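Side-chain contacts in flagellar basal body protein (Helicobacter pylori, PDB 5NPY), which probably assembles into the flagellar hook, the curved joint between the rod and the filament: residues D210-D215 with P306-E311; K401-D406 with K410-D415. All blocks are in the same frame, centred on the assembly; numbering follows the deposited sequence.

Contact 1. Residues D210-D215 with P306-E311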
# COMPACT_ATOMS: atom_id res chain seq x y z
N ASP A 210 15.29 -7.07 -20.57
CA ASP A 210 14.77 -6.07 -19.64
C ASP A 210 15.53 -6.05 -18.32
O ASP A 210 15.57 -5.01 -17.64
CB ASP A 210 13.29 -6.32 -19.35
CG ASP A 210 12.38 -5.71 -20.39
OD1 ASP A 210 11.44 -4.98 -19.98
OD2 ASP A 210 12.58 -5.96 -21.61
N PHE A 211 16.11 -7.19 -17.92
CA PHE A 211 16.83 -7.35 -16.67
C PHE A 211 18.33 -7.56 -16.85
O PHE A 211 19.11 -7.05 -16.06
CB PHE A 211 16.26 -8.54 -15.89
CG PHE A 211 16.81 -8.68 -14.49
CD1 PHE A 211 16.76 -7.62 -13.59
CD2 PHE A 211 17.36 -9.88 -14.07
CE1 PHE A 211 17.26 -7.76 -12.30
CE2 PHE A 211 17.86 -10.01 -12.79
CZ PHE A 211 17.80 -8.96 -11.90
N PHE A 212 18.73 -8.30 -17.91
CA PHE A 212 20.13 -8.66 -18.14
C PHE A 212 20.95 -7.55 -18.80
O PHE A 212 22.18 -7.60 -18.73
CB PHE A 212 20.24 -9.93 -19.01
CG PHE A 212 19.94 -11.23 -18.28
CD1 PHE A 212 19.76 -11.25 -16.90
CD2 PHE A 212 19.83 -12.43 -18.97
CE1 PHE A 212 19.47 -12.45 -16.23
CE2 PHE A 212 19.55 -13.62 -18.31
CZ PHE A 212 19.36 -13.63 -16.93
N LEU A 213 20.31 -6.58 -19.45
CA LEU A 213 21.00 -5.43 -20.04
C LEU A 213 20.90 -4.20 -19.15
O LEU A 213 19.94 -4.03 -18.39
CB LEU A 213 20.41 -5.10 -21.42
CG LEU A 213 20.57 -6.28 -22.39
CD1 LEU A 213 20.03 -6.00 -23.82
CD2 LEU A 213 22.02 -6.77 -22.45
N ASN A 214 21.91 -3.33 -19.24
CA ASN A 214 21.85 -2.06 -18.53
C ASN A 214 21.30 -0.97 -19.45
O ASN A 214 20.97 -1.21 -20.62
CB ASN A 214 23.22 -1.70 -17.97
CG ASN A 214 24.25 -1.41 -19.06
OD1 ASN A 214 23.93 -1.25 -20.24
ND2 ASN A 214 25.51 -1.37 -18.65
N ASP A 215 21.21 0.26 -18.93
CA ASP A 215 20.66 1.37 -19.70
C ASP A 215 21.33 1.55 -21.06
O ASP A 215 20.67 1.95 -22.03
CB ASP A 215 20.76 2.66 -18.89
CG ASP A 215 19.46 3.00 -18.19
OD1 ASP A 215 18.70 2.06 -17.87
OD2 ASP A 215 19.20 4.20 -17.96
N PRO A 306 18.02 -6.05 -27.90
CA PRO A 306 17.27 -7.08 -28.65
C PRO A 306 16.93 -8.26 -27.76
O PRO A 306 17.40 -8.35 -26.62
CB PRO A 306 18.25 -7.49 -29.75
CG PRO A 306 19.60 -7.38 -29.05
CD PRO A 306 19.48 -6.22 -28.06
N PRO A 307 16.10 -9.19 -28.24
CA PRO A 307 15.94 -10.46 -27.53
C PRO A 307 17.28 -11.16 -27.38
O PRO A 307 18.13 -11.10 -28.27
CB PRO A 307 14.98 -11.26 -28.42
CG PRO A 307 14.23 -10.21 -29.21
CD PRO A 307 15.18 -9.06 -29.39
N LEU A 308 17.48 -11.79 -26.24
CA LEU A 308 18.75 -12.42 -25.92
C LEU A 308 18.64 -13.93 -26.04
O LEU A 308 17.56 -14.51 -25.86
CB LEU A 308 19.22 -12.02 -24.51
CG LEU A 308 19.37 -10.51 -24.28
CD1 LEU A 308 19.92 -10.26 -22.91
CD2 LEU A 308 20.26 -9.85 -25.34
N LEU A 309 19.76 -14.57 -26.37
CA LEU A 309 19.82 -16.01 -26.52
C LEU A 309 20.95 -16.56 -25.67
O LEU A 309 21.89 -15.84 -25.31
CB LEU A 309 20.07 -16.45 -27.97
CG LEU A 309 19.34 -15.70 -29.08
CD1 LEU A 309 19.93 -16.08 -30.41
CD2 LEU A 309 17.87 -16.06 -29.03
N LEU A 310 20.85 -17.85 -25.37
CA LEU A 310 21.96 -18.66 -24.87
C LEU A 310 22.66 -19.32 -26.05
O LEU A 310 22.06 -19.61 -27.09
CB LEU A 310 21.46 -19.72 -23.89
CG LEU A 310 20.76 -19.20 -22.63
CD1 LEU A 310 20.29 -20.38 -21.78
CD2 LEU A 310 21.66 -18.27 -21.82
N GLU A 311 23.96 -19.57 -25.88
CA GLU A 311 24.78 -20.06 -26.98
C GLU A 311 25.81 -21.04 -26.46
O GLU A 311 26.57 -20.72 -25.54
CB GLU A 311 25.46 -18.89 -27.69
CG GLU A 311 26.58 -19.28 -28.61
CD GLU A 311 27.47 -18.10 -28.96
OE1 GLU A 311 28.08 -17.52 -28.03
OE2 GLU A 311 27.52 -17.74 -30.16
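Leu308 and Leu213 reach toward each other tip to tip, and the two residues supply most of the surface that this contact buries. CD1 of Leu308 lies 4.1 Å from CG of Leu213, while its other methyl, CD2, comes equally near to CD1 of Leu213, so each leucine fork is met by the other. Both side chains have the same extended leucine shape, with CG anti to the carbonyl carbon (chi1 -61° in Leu213 and -57° in Leu308), and this turns each fork toward the other segment. The third member is Phe212, whose CB stands 3.9 Å from CD1 of Leu308; the same methyl sits at the edge of the Phe212 ring, near its plane. A single methyl of Leu308 thus touches two consecutive residues. The underlying theme is the packing of a helix end against the start of a strand: Leu213 is the first residue to leave helical geometry after helix 209-212, and Leu308 opens strand 308-313 of an antiparallel sheet. Pro306 widens the apolar patch, its CD lying 4.3 Å from CD1 of Leu213. All four residues are buried. Arg223 of helix 221-226 and Gln227 touch Phe212, Ile219 and Ser305 touch Leu213, and Lys298 of the adjoining strand 293-298 packs on both Pro306 and Leu308.

Contact 2. Residues K401-D406 with K410-D415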
# COMPACT_ATOMS: atom_id res chain seq x y z
N LYS A 401 12.83 -2.93 -9.14
CA LYS A 401 13.37 -1.65 -9.61
C LYS A 401 12.28 -0.60 -9.42
O LYS A 401 11.25 -0.65 -10.10
CB LYS A 401 13.76 -1.80 -11.08
CG LYS A 401 13.88 -0.54 -11.93
CD LYS A 401 14.01 -0.91 -13.42
CE LYS A 401 14.84 0.14 -14.16
NZ LYS A 401 15.31 -0.35 -15.48
N SER A 402 12.49 0.34 -8.48
CA SER A 402 11.46 1.32 -8.14
C SER A 402 11.91 2.76 -8.40
O SER A 402 13.07 3.12 -8.16
CB SER A 402 11.03 1.19 -6.67
OG SER A 402 10.63 -0.13 -6.34
N TYR A 403 10.97 3.59 -8.85
CA TYR A 403 11.22 4.99 -9.21
C TYR A 403 9.89 5.71 -9.27
O TYR A 403 8.82 5.10 -9.20
CB TYR A 403 11.97 5.09 -10.55
CG TYR A 403 11.32 4.25 -11.63
CD1 TYR A 403 10.34 4.79 -12.47
CD2 TYR A 403 11.65 2.90 -11.80
CE1 TYR A 403 9.72 4.01 -13.45
CE2 TYR A 403 11.01 2.12 -12.78
CZ TYR A 403 10.05 2.70 -13.60
OH TYR A 403 9.41 1.97 -14.56
N ILE A 404 9.96 7.04 -9.43
CA ILE A 404 8.80 7.93 -9.44
C ILE A 404 8.74 8.64 -10.79
O ILE A 404 9.71 9.26 -11.22
CB ILE A 404 8.88 8.96 -8.30
CG1 ILE A 404 8.86 8.25 -6.95
CG2 ILE A 404 7.73 9.95 -8.41
CD1 ILE A 404 9.03 9.20 -5.79
N VAL A 405 7.59 8.56 -11.45
CA VAL A 405 7.44 9.18 -12.76
C VAL A 405 6.45 10.33 -12.66
O VAL A 405 5.46 10.26 -11.92
CB VAL A 405 7.04 8.18 -13.87
CG1 VAL A 405 7.22 6.75 -13.41
CG2 VAL A 405 5.63 8.45 -14.40
N ASP A 406 6.75 11.41 -13.36
CA ASP A 406 5.80 12.49 -13.53
C ASP A 406 4.75 12.04 -14.55
O ASP A 406 5.10 11.80 -15.72
CB ASP A 406 6.52 13.75 -14.00
CG ASP A 406 5.58 14.93 -14.21
OD1 ASP A 406 4.41 14.89 -13.75
OD2 ASP A 406 6.01 15.92 -14.82
N LYS A 410 5.36 11.66 -18.49
CA LYS A 410 5.65 10.22 -18.52
C LYS A 410 7.14 9.94 -18.38
O LYS A 410 7.70 9.07 -19.04
CB LYS A 410 5.08 9.57 -19.78
CG LYS A 410 3.64 9.96 -20.08
CD LYS A 410 3.16 9.28 -21.37
CE LYS A 410 1.94 8.39 -21.14
NZ LYS A 410 0.75 9.21 -20.85
N THR A 411 7.79 10.69 -17.50
CA THR A 411 9.22 10.60 -17.31
C THR A 411 9.56 10.48 -15.83
O THR A 411 8.97 11.17 -15.00
CB THR A 411 9.90 11.83 -17.92
OG1 THR A 411 9.52 11.94 -19.29
CG2 THR A 411 11.42 11.73 -17.81
N PRO A 412 10.50 9.59 -15.47
CA PRO A 412 10.98 9.54 -14.09
C PRO A 412 11.63 10.85 -13.67
O PRO A 412 12.33 11.50 -14.45
CB PRO A 412 12.00 8.40 -14.11
CG PRO A 412 11.63 7.56 -15.28
CD PRO A 412 11.02 8.48 -16.29
N ILE A 413 11.40 11.22 -12.41
CA ILE A 413 12.03 12.37 -11.75
C ILE A 413 13.29 11.87 -11.06
O ILE A 413 14.02 12.64 -10.42
CB ILE A 413 11.09 13.04 -10.73
CG1 ILE A 413 10.56 11.99 -9.74
CG2 ILE A 413 9.94 13.77 -11.42
CD1 ILE A 413 10.28 12.54 -8.35
N ASN A 414 13.58 10.59 -11.23
CA ASN A 414 14.29 9.79 -10.26
C ASN A 414 15.28 8.87 -10.96
O ASN A 414 15.06 8.48 -12.11
CB ASN A 414 13.28 8.92 -9.48
CG ASN A 414 13.29 9.18 -8.01
OD1 ASN A 414 13.90 10.14 -7.53
ND2 ASN A 414 12.61 8.34 -7.28
N ASP A 415 16.37 8.50 -10.24
CA ASP A 415 17.00 7.28 -10.74
C ASP A 415 16.34 6.07 -10.09
O ASP A 415 15.77 6.17 -9.00
CB ASP A 415 18.50 7.27 -10.45
CG ASP A 415 19.34 7.87 -11.58
OD1 ASP A 415 18.82 8.74 -12.33
OD2 ASP A 415 20.52 7.48 -11.70
O HOH W 1 14.28 5.72 -6.91
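With CG1 wedged between its backbone N and carbonyl carbon (chi1 53°), Ile413 sends its longer branch toward Ile404, whose CG2 is anti to its own backbone N and turns to meet it. The two side chains pass at a slant, and CD1 of Ile413 comes to 3.6 Å from CG2 of Ile404. Directly beside this apolar touch the backbones are joined: Ile413 N donates to Ile404 O at 2.8 Å. That same oxygen also receives a CA-H...O contact from Pro412 CA. Tyr403 and Pro412 run side by side and point the same way, with CD1 of the ring 4.2 Å from CG of the proline.

The pairing is that of an antiparallel beta hairpin closing on its turn. Val405 and Pro412 form a non-hydrogen-bonded pair, their CA atoms only 3.8 Å apart and their side chains diverging. One step nearer the turn, Asp406 N donates to Thr411 O at 2.8 Å, and the return bond from Thr411 N to Asp406 O is weak at 3.4 Å. Lys410 and Thr411 together face Asp406, a G1 beta bulge, while within the turn Asp406 OD1 accepts from Lys408 N. At the other end, one water donates to both Ser402 O and Asp415 O, bridging the two segments where their backbones have drawn apart. On its far edge strand 396-406 pairs with strand 370-381, where Glu376 bonds Tyr403 OH and Ser375 bonds Ser402 OG; Phe439 of strand 435-439 packs against both Ile404 and Ile413.

Overall arrangement
Following the chain from its N terminus, contact 1 comes first: the end of helix 209-212 meets the start of strand 308-313, closing a long excursion of 90 residues that includes helices 221-226 and 279-289. Contact 2 opens later and closes a short turn of three residues in the hairpin of strands 396-406 and 411-423. The two are in series, neither nested nor crossed. The centres of contacts 1 and 2 are about 22 Å apart. Both lie on the same side of the chain's centre, and they do not touch. One antiparallel sheet links them, running from strand 308-313 through 346-364 and 370-381 to 396-406 and 411-423.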